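Local coordinates for protein phosphoribosylaminoimidazole carboxylase (Bombyx mori, PDB 4JA0) that probably catalyses two steps of purine biosynthesis, carboxylating aminoimidazole ribonucleotide and then joining aspartate to the product in an ATP-dependent synthetase reaction to give SAICAR, at residues A[314-320]-A[340-346]; A[171-176]-A[191-197]. All blocks are in the same frame, centred on the assembly; numbering follows the deposited sequence.

Interaction 1 (A[314-320]-A[340-346]); sequences MQQYEDT and LSGNTSY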
ATOM      1  N   MET A 314      29.813  -8.775 -18.657  1.00  5.36           N
ATOM      2  CA  MET A 314      30.095  -7.419 -18.221  1.00 10.95           C
ATOM      3  C   MET A 314      31.597  -7.168 -18.105  1.00 11.96           C
ATOM      4  O   MET A 314      32.061  -6.033 -18.270  1.00  8.40           O
ATOM      5  CB  MET A 314      29.385  -7.098 -16.912  1.00  5.51           C
ATOM      6  CG  MET A 314      30.143  -7.563 -15.706  1.00 28.44           C
ATOM      7  SD  MET A 314      30.520  -6.238 -14.560  1.00 33.79           S
ATOM      8  CE  MET A 314      31.958  -6.935 -13.777  1.00 13.39           C
ATOM      9  N   GLN A 315      32.360  -8.228 -17.855  1.00  9.00           N
ATOM     10  CA  GLN A 315      33.804  -8.076 -17.782  1.00  5.18           C
ATOM     11  C   GLN A 315      34.363  -7.807 -19.179  1.00  5.90           C
ATOM     12  O   GLN A 315      35.324  -7.051 -19.342  1.00  5.59           O
ATOM     13  CB  GLN A 315      34.451  -9.312 -17.138  1.00  3.26           C
ATOM     14  CG  GLN A 315      34.371  -9.305 -15.610  1.00  6.48           C
ATOM     15  CD  GLN A 315      34.582 -10.670 -14.947  1.00  5.38           C
ATOM     16  OE1 GLN A 315      34.489 -11.725 -15.582  1.00  1.89           O
ATOM     17  NE2 GLN A 315      34.878 -10.641 -13.654  1.00  2.75           N
ATOM     18  N   GLN A 316      33.691  -8.329 -20.196  1.00  4.32           N
ATOM     19  CA  GLN A 316      34.143  -8.117 -21.559  1.00  3.37           C
ATOM     20  C   GLN A 316      33.970  -6.670 -21.964  1.00  5.27           C
ATOM     21  O   GLN A 316      34.834  -6.121 -22.637  1.00 10.18           O
ATOM     22  CB  GLN A 316      33.402  -9.045 -22.517  1.00  3.24           C
ATOM     23  CG  GLN A 316      33.783 -10.510 -22.346  1.00  0.81           C
ATOM     24  CD  GLN A 316      32.839 -11.434 -23.079  1.00  6.78           C
ATOM     25  OE1 GLN A 316      31.778 -11.014 -23.546  1.00 32.43           O
ATOM     26  NE2 GLN A 316      33.225 -12.695 -23.204  1.00 23.04           N
ATOM     27  N   TYR A 317      32.903  -6.037 -21.475  1.00 10.05           N
ATOM     28  CA  TYR A 317      32.658  -4.622 -21.734  1.00  1.96           C
ATOM     29  C   TYR A 317      33.645  -3.758 -20.948  1.00  3.26           C
ATOM     30  O   TYR A 317      33.992  -2.655 -21.369  1.00  1.80           O
ATOM     31  CB  TYR A 317      31.202  -4.255 -21.421  1.00  0.65           C
ATOM     32  CG  TYR A 317      30.250  -4.667 -22.508  1.00  0.74           C
ATOM     33  CD1 TYR A 317      30.258  -4.016 -23.730  1.00  0.86           C
ATOM     34  CD2 TYR A 317      29.357  -5.708 -22.329  1.00  1.42           C
ATOM     35  CE1 TYR A 317      29.408  -4.383 -24.750  1.00  0.67           C
ATOM     36  CE2 TYR A 317      28.504  -6.093 -23.343  1.00  0.71           C
ATOM     37  CZ  TYR A 317      28.536  -5.422 -24.554  1.00  1.17           C
ATOM     38  OH  TYR A 317      27.692  -5.776 -25.584  1.00  1.40           O
ATOM     39  N   GLU A 318      34.123  -4.301 -19.829  1.00  2.43           N
ATOM     40  CA  GLU A 318      35.073  -3.618 -18.963  1.00  2.66           C
ATOM     41  C   GLU A 318      36.497  -3.554 -19.540  1.00  7.93           C
ATOM     42  O   GLU A 318      37.371  -2.872 -18.979  1.00  6.76           O
ATOM     43  CB  GLU A 318      35.082  -4.273 -17.587  1.00  2.98           C
ATOM     44  CG  GLU A 318      33.940  -3.827 -16.688  1.00 10.21           C
ATOM     45  CD  GLU A 318      34.130  -4.261 -15.245  1.00 32.64           C
ATOM     46  OE1 GLU A 318      33.650  -3.553 -14.325  1.00 35.03           O
ATOM     47  OE2 GLU A 318      34.773  -5.313 -15.029  1.00 28.99           O
ATOM     48  N   ASP A 319      36.720  -4.265 -20.647  1.00  4.98           N
ATOM     49  CA  ASP A 319      37.953  -4.163 -21.424  1.00  3.99           C
ATOM     50  C   ASP A 319      37.834  -3.005 -22.407  1.00 12.01           C
ATOM     51  O   ASP A 319      37.683  -3.218 -23.621  1.00 13.13           O
ATOM     52  CB  ASP A 319      38.191  -5.462 -22.187  1.00  4.94           C
ATOM     53  CG  ASP A 319      39.497  -5.475 -22.984  1.00 13.33           C
ATOM     54  OD1 ASP A 319      40.434  -4.691 -22.681  1.00 12.93           O
ATOM     55  OD2 ASP A 319      39.572  -6.297 -23.930  1.00 10.58           O
ATOM     56  N   THR A 320      37.924  -1.782 -21.889  1.00  8.23           N
ATOM     57  CA  THR A 320      37.816  -0.595 -22.721  1.00 11.30           C
ATOM     58  C   THR A 320      38.655   0.515 -22.141  1.00  7.02           C
ATOM     59  O   THR A 320      39.096   0.409 -20.999  1.00  6.91           O
ATOM     60  CB  THR A 320      36.333  -0.104 -22.784  1.00 15.50           C
ATOM     61  OG1 THR A 320      36.214   1.001 -23.694  1.00 23.09           O
ATOM     62  CG2 THR A 320      35.823   0.307 -21.384  1.00  6.57           C
ATOM     63  N   LEU A 340      25.114  -6.388 -10.928  1.00  2.06           N
ATOM     64  CA  LEU A 340      26.067  -5.590 -11.708  1.00  2.78           C
ATOM     65  C   LEU A 340      26.715  -4.529 -10.847  1.00  2.01           C
ATOM     66  O   LEU A 340      27.939  -4.377 -10.816  1.00  4.98           O
ATOM     67  CB  LEU A 340      25.373  -4.897 -12.873  1.00  1.94           C
ATOM     68  CG  LEU A 340      25.001  -5.812 -14.036  1.00  8.71           C
ATOM     69  CD1 LEU A 340      24.215  -5.068 -15.101  1.00  2.10           C
ATOM     70  CD2 LEU A 340      26.279  -6.396 -14.624  1.00 13.62           C
ATOM     71  N   SER A 341      25.878  -3.833 -10.104  1.00  1.11           N
ATOM     72  CA  SER A 341      26.323  -2.741  -9.287  1.00  1.71           C
ATOM     73  C   SER A 341      27.379  -3.226  -8.291  1.00  2.68           C
ATOM     74  O   SER A 341      28.336  -2.500  -7.979  1.00  1.10           O
ATOM     75  CB  SER A 341      25.111  -2.131  -8.577  1.00  2.06           C
ATOM     76  OG  SER A 341      25.465  -0.961  -7.863  1.00 24.97           O
ATOM     77  N   GLY A 342      27.233  -4.475  -7.840  1.00  2.72           N
ATOM     78  CA  GLY A 342      28.170  -5.042  -6.881  1.00  5.00           C
ATOM     79  C   GLY A 342      29.496  -5.522  -7.480  1.00  1.08           C
ATOM     80  O   GLY A 342      30.477  -5.728  -6.767  1.00  0.67           O
ATOM     81  N   ASN A 343      29.524  -5.702  -8.794  1.00  1.80           N
ATOM     82  CA  ASN A 343      30.700  -6.259  -9.440  1.00  4.64           C
ATOM     83  C   ASN A 343      31.388  -5.313 -10.429  1.00  8.38           C
ATOM     84  O   ASN A 343      32.446  -5.636 -10.970  1.00  5.77           O
ATOM     85  CB  ASN A 343      30.346  -7.591 -10.103  1.00  4.87           C
ATOM     86  CG  ASN A 343      30.046  -8.685  -9.085  1.00  4.13           C
ATOM     87  OD1 ASN A 343      30.945  -9.335  -8.568  1.00  9.89           O
ATOM     88  ND2 ASN A 343      28.778  -8.880  -8.792  1.00  4.00           N
ATOM     89  N   THR A 344      30.813  -4.134 -10.649  1.00  9.12           N
ATOM     90  CA  THR A 344      31.470  -3.168 -11.527  1.00  3.26           C
ATOM     91  C   THR A 344      31.576  -1.804 -10.892  1.00  4.75           C
ATOM     92  O   THR A 344      30.933  -1.502  -9.887  1.00 11.46           O
ATOM     93  CB  THR A 344      30.775  -3.040 -12.916  1.00  1.43           C
ATOM     94  OG1 THR A 344      31.690  -2.504 -13.872  1.00  5.59           O
ATOM     95  CG2 THR A 344      29.572  -2.156 -12.843  1.00  2.37           C
ATOM     96  N   SER A 345      32.373  -0.955 -11.512  1.00 15.30           N
ATOM     97  CA  SER A 345      32.642   0.347 -10.959  1.00  4.68           C
ATOM     98  C   SER A 345      32.006   1.378 -11.868  1.00  6.37           C
ATOM     99  O   SER A 345      31.890   2.555 -11.513  1.00  4.82           O
ATOM    100  CB  SER A 345      34.151   0.555 -10.899  1.00  9.42           C
ATOM    101  OG  SER A 345      34.462   1.858 -10.455  1.00 45.60           O
ATOM    102  N   TYR A 346      31.544   0.919 -13.025  1.00  2.17           N
ATOM    103  CA  TYR A 346      30.836   1.795 -13.945  1.00  3.59           C
ATOM    104  C   TYR A 346      29.390   1.981 -13.461  1.00  5.33           C
ATOM    105  O   TYR A 346      28.804   1.080 -12.842  1.00  5.80           O
ATOM    106  CB  TYR A 346      30.890   1.214 -15.374  1.00  4.14           C
ATOM    107  CG  TYR A 346      32.308   1.068 -15.863  1.00  8.54           C
ATOM    108  CD1 TYR A 346      32.969   2.132 -16.483  1.00  6.20           C
ATOM    109  CD2 TYR A 346      33.004  -0.124 -15.672  1.00  5.95           C
ATOM    110  CE1 TYR A 346      34.278   2.010 -16.899  1.00  5.38           C
ATOM    111  CE2 TYR A 346      34.306  -0.260 -16.090  1.00  8.29           C
ATOM    112  CZ  TYR A 346      34.938   0.810 -16.701  1.00  9.31           C
ATOM    113  OH  TYR A 346      36.234   0.666 -17.110  1.00 19.22           O
TER
HETATM  114  O   HOH W   1      34.622  -7.109 -12.340  1.00 15.95           O

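Interaction 2 (A[171-176]-A[191-197]); sequences ATILIF and IDMKIEF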
ATOM      1  N   ALA A 171      17.585  30.448 -27.693  1.00  1.38           N
ATOM      2  CA  ALA A 171      18.447  29.860 -28.713  1.00  1.51           C
ATOM      3  C   ALA A 171      19.827  30.491 -28.739  1.00  1.23           C
ATOM      4  O   ALA A 171      20.831  29.797 -28.870  1.00  2.27           O
ATOM      5  CB  ALA A 171      17.807  29.980 -30.089  1.00  1.46           C
ATOM      6  N   THR A 172      19.875  31.806 -28.588  1.00  1.67           N
ATOM      7  CA  THR A 172      21.138  32.527 -28.625  1.00  1.17           C
ATOM      8  C   THR A 172      22.019  32.088 -27.459  1.00  1.21           C
ATOM      9  O   THR A 172      23.201  31.798 -27.643  1.00  2.53           O
ATOM     10  CB  THR A 172      20.915  34.069 -28.596  1.00  2.78           C
ATOM     11  OG1 THR A 172      20.045  34.456 -29.667  1.00  4.75           O
ATOM     12  CG2 THR A 172      22.232  34.837 -28.714  1.00  1.67           C
ATOM     13  N   ILE A 173      21.449  32.019 -26.266  1.00  1.16           N
ATOM     14  CA  ILE A 173      22.221  31.577 -25.118  1.00  1.37           C
ATOM     15  C   ILE A 173      22.729  30.163 -25.340  1.00  1.85           C
ATOM     16  O   ILE A 173      23.882  29.859 -25.030  1.00  2.59           O
ATOM     17  CB  ILE A 173      21.400  31.617 -23.832  1.00  0.79           C
ATOM     18  CG1 ILE A 173      20.929  33.044 -23.570  1.00  2.31           C
ATOM     19  CG2 ILE A 173      22.211  31.096 -22.670  1.00  0.86           C
ATOM     20  CD1 ILE A 173      19.963  33.165 -22.412  1.00  0.97           C
ATOM     21  N   LEU A 174      21.880  29.313 -25.913  1.00  1.70           N
ATOM     22  CA  LEU A 174      22.219  27.903 -26.149  1.00  1.49           C
ATOM     23  C   LEU A 174      23.382  27.708 -27.118  1.00  1.94           C
ATOM     24  O   LEU A 174      24.289  26.927 -26.855  1.00  1.24           O
ATOM     25  CB  LEU A 174      20.979  27.167 -26.665  1.00  0.90           C
ATOM     26  CG  LEU A 174      21.077  25.664 -26.871  1.00  2.14           C
ATOM     27  CD1 LEU A 174      21.765  25.065 -25.679  1.00  4.11           C
ATOM     28  CD2 LEU A 174      19.692  25.088 -26.994  1.00  1.35           C
ATOM     29  N   ILE A 175      23.361  28.458 -28.216  1.00  1.59           N
ATOM     30  CA  ILE A 175      24.403  28.410 -29.240  1.00  1.72           C
ATOM     31  C   ILE A 175      25.731  28.880 -28.673  1.00  3.08           C
ATOM     32  O   ILE A 175      26.782  28.300 -28.956  1.00  2.79           O
ATOM     33  CB  ILE A 175      24.013  29.278 -30.447  1.00  1.30           C
ATOM     34  CG1 ILE A 175      22.923  28.575 -31.244  1.00  1.29           C
ATOM     35  CG2 ILE A 175      25.220  29.610 -31.326  1.00  0.99           C
ATOM     36  CD1 ILE A 175      22.190  29.507 -32.174  1.00 40.60           C
ATOM     37  N   PHE A 176      25.671  29.936 -27.868  1.00  2.60           N
ATOM     38  CA  PHE A 176      26.833  30.380 -27.142  1.00  0.96           C
ATOM     39  C   PHE A 176      27.356  29.256 -26.224  1.00  2.60           C
ATOM     40  O   PHE A 176      28.552  28.971 -26.200  1.00  2.74           O
ATOM     41  CB  PHE A 176      26.507  31.600 -26.298  1.00  1.14           C
ATOM     42  CG  PHE A 176      27.666  32.073 -25.489  1.00  4.72           C
ATOM     43  CD1 PHE A 176      28.555  32.990 -26.009  1.00  3.56           C
ATOM     44  CD2 PHE A 176      27.928  31.520 -24.235  1.00  3.90           C
ATOM     45  CE1 PHE A 176      29.646  33.393 -25.261  1.00  6.30           C
ATOM     46  CE2 PHE A 176      29.017  31.909 -23.491  1.00  2.31           C
ATOM     47  CZ  PHE A 176      29.875  32.845 -23.995  1.00  6.53           C
ATOM     48  N   ILE A 191      34.206  34.344 -25.358  1.00  5.44           N
ATOM     49  CA  ILE A 191      33.916  35.450 -24.445  1.00  6.13           C
ATOM     50  C   ILE A 191      32.585  36.076 -24.755  1.00  3.68           C
ATOM     51  O   ILE A 191      31.812  36.369 -23.854  1.00  9.40           O
ATOM     52  CB  ILE A 191      35.063  36.522 -24.445  1.00  8.11           C
ATOM     53  CG1 ILE A 191      36.018  36.283 -23.286  1.00  6.33           C
ATOM     54  CG2 ILE A 191      34.533  37.895 -24.196  1.00  5.69           C
ATOM     55  CD1 ILE A 191      36.808  35.064 -23.401  1.00  3.91           C
ATOM     56  N   ASP A 192      32.315  36.272 -26.035  1.00  1.97           N
ATOM     57  CA  ASP A 192      31.015  36.758 -26.441  1.00  1.92           C
ATOM     58  C   ASP A 192      30.736  36.388 -27.880  1.00  1.80           C
ATOM     59  O   ASP A 192      31.604  35.846 -28.549  1.00  2.14           O
ATOM     60  CB  ASP A 192      30.842  38.268 -26.173  1.00  6.46           C
ATOM     61  CG  ASP A 192      31.898  39.139 -26.863  1.00 24.05           C
ATOM     62  OD1 ASP A 192      32.606  39.872 -26.144  1.00 29.76           O
ATOM     63  OD2 ASP A 192      31.967  39.166 -28.116  1.00 34.70           O
ATOM     64  N   MET A 193      29.505  36.624 -28.329  1.00  1.67           N
ATOM     65  CA  MET A 193      29.098  36.257 -29.685  1.00  2.68           C
ATOM     66  C   MET A 193      27.980  37.115 -30.197  1.00  3.73           C
ATOM     67  O   MET A 193      27.201  37.635 -29.415  1.00 10.27           O
ATOM     68  CB  MET A 193      28.545  34.851 -29.715  1.00 10.42           C
ATOM     69  CG  MET A 193      29.505  33.762 -29.995  1.00  8.15           C
ATOM     70  SD  MET A 193      28.365  32.425 -30.282  1.00 10.56           S
ATOM     71  CE  MET A 193      27.951  32.790 -31.975  1.00 11.82           C
ATOM     72  N   LYS A 194      27.840  37.163 -31.516  1.00  5.75           N
ATOM     73  CA  LYS A 194      26.690  37.805 -32.150  1.00  6.40           C
ATOM     74  C   LYS A 194      26.176  36.897 -33.258  1.00  6.32           C
ATOM     75  O   LYS A 194      26.957  36.374 -34.065  1.00  8.56           O
ATOM     76  CB  LYS A 194      27.069  39.178 -32.732  1.00  1.53           C
ATOM     77  N   ILE A 195      24.862  36.703 -33.298  1.00  2.00           N
ATOM     78  CA  ILE A 195      24.268  35.910 -34.356  1.00  3.44           C
ATOM     79  C   ILE A 195      23.054  36.663 -34.840  1.00  2.28           C
ATOM     80  O   ILE A 195      22.654  37.637 -34.216  1.00  2.49           O
ATOM     81  CB  ILE A 195      23.852  34.511 -33.870  1.00  8.70           C
ATOM     82  CG1 ILE A 195      22.924  34.635 -32.666  1.00  3.27           C
ATOM     83  CG2 ILE A 195      25.050  33.688 -33.508  1.00  2.83           C
ATOM     84  CD1 ILE A 195      22.455  33.291 -32.118  1.00  6.15           C
ATOM     85  N   GLU A 196      22.465  36.197 -35.937  1.00  2.39           N
ATOM     86  CA  GLU A 196      21.258  36.799 -36.488  1.00  3.28           C
ATOM     87  C   GLU A 196      20.277  35.716 -36.941  1.00  3.52           C
ATOM     88  O   GLU A 196      20.691  34.647 -37.358  1.00  7.24           O
ATOM     89  CB  GLU A 196      21.625  37.739 -37.639  1.00 10.31           C
ATOM     90  CG  GLU A 196      22.300  39.043 -37.182  1.00 27.27           C
ATOM     91  CD  GLU A 196      22.872  39.884 -38.335  1.00 42.41           C
ATOM     92  OE1 GLU A 196      22.414  39.725 -39.490  1.00 36.53           O
ATOM     93  OE2 GLU A 196      23.793  40.699 -38.082  1.00 47.03           O
ATOM     94  N   PHE A 197      18.978  35.992 -36.861  1.00 10.07           N
ATOM     95  CA  PHE A 197      17.947  35.018 -37.237  1.00  3.92           C
ATOM     96  C   PHE A 197      17.128  35.491 -38.438  1.00  6.02           C
ATOM     97  O   PHE A 197      17.079  36.687 -38.747  1.00  3.76           O
ATOM     98  CB  PHE A 197      16.972  34.771 -36.081  1.00  2.44           C
ATOM     99  CG  PHE A 197      17.559  34.027 -34.902  1.00  2.62           C
ATOM    100  CD1 PHE A 197      17.993  34.718 -33.768  1.00  2.62           C
ATOM    101  CD2 PHE A 197      17.619  32.635 -34.900  1.00  0.61           C
ATOM    102  CE1 PHE A 197      18.509  34.027 -32.677  1.00  3.08           C
ATOM    103  CE2 PHE A 197      18.127  31.954 -33.820  1.00  1.51           C
ATOM    104  CZ  PHE A 197      18.570  32.640 -32.707  1.00  1.10           C
TER

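Interaction 1 (A[314-320]-A[340-346])
M314 and E318, one helical turn apart, reach L340, N343, T344 and Y346 by two different torsional routes. In M314, CG stands between the backbone N and the carbonyl carbon (chi1 84°), and a bend at chi2 turns the thioether towards T344. E318 instead sets CG beside its backbone N, opposite the carbonyl carbon, and then runs out extended (chi2 -168°). The base of the methionine runs alongside the leucine branch in the opposite sense, with M314 CB 3.9 Å from L340 CD2, while further out M314 SD lies 3.6 Å from T344 CB. The methyl CE settles by N343. The aliphatic part of E318 packs obliquely on the tyrosine, E318 CG being 3.6 Å from Y346 CE2, and its carboxylate plane is turned 61° from the ring. One carboxylate oxygen, OE1, forms a salt bridge with R403 of a second subunit. The other works through water: a single molecule donates to E318 OE2 at 3.2 Å and to N343 O at 3.0 Å, joining the glutamate to the backbone carbonyl of N343. The backbone here is tied back by L340 O, which accepts from both N343 N and T344 N. K181 NZ of the second subunit is hydrogen-bonded to Y346 OH, so the same contact also faces the subunit interface. Helices 307-317 and 336-343 thus pack as neighbours over the parallel sheet of the AIR carboxylase domain, M314 and L340 both resting on F272 of strand 267-273, T344 on F326 and Y346 on L324 of strand 323-329.

Interaction 2 (A[171-176]-A[191-197])
F176 and F197 meet the opposite segment largely by their rims. Near the plane of the F176 ring, its edge faces M193 CB, 4.1 Å from F176 CD1, and D192 CA, 3.8 Å from F176 CE1; I191 O approaches obliquely. The F197 ring takes T172 OG1 at its edge and in its plane, 3.4 Å from F197 CE1, and A171 CB obliquely; with W101 of strand 100-104 it makes an edge-to-face pair. T172 OG1 is no stranded polar atom, since it is hydrogen-bonded to M168 O one turn back. Between the rings lies the aliphatic middle. I195 places CG1 between its backbone N and carbonyl carbon (chi1 55°), which lifts CD1 off the strand and lets it lie against T172 CG2 at 3.7 Å and I175 CD1 at 3.8 Å. Here a helix packs across an antiparallel sheet of the SAICAR synthetase domain; the axes of 171-176 and 191-195 approach to 9.4 Å, with their directions 130° apart. M193, I195 and F197 project from the helix-facing side of strand 188-200. D192 points from the other side, where its OD1 forms a salt bridge with R217, and the side chain is about 5 Å from a sulfate ion that probably came from the crystallisation liquor.

Followed from the N terminus, the chain first closes interaction 2: after 171-176 it finishes helix 162-183, turns, and comes back as strand 188-200, a loop of 14 intervening residues within the SAICAR synthetase region. Only much later does interaction 1 form, when 340-346 returns to 314-320 after 19 residues that include strand 323-329. The two loops lie in series, neither nesting nor crossing, with centres 41 Å apart and nearest atoms about 27 Å apart. One joins helix to antiparallel sheet, the other joins two helices above a parallel sheet. In the assembly, helix 162-183 of another subunit, the helix that carries 171-176, comes up to interaction 1.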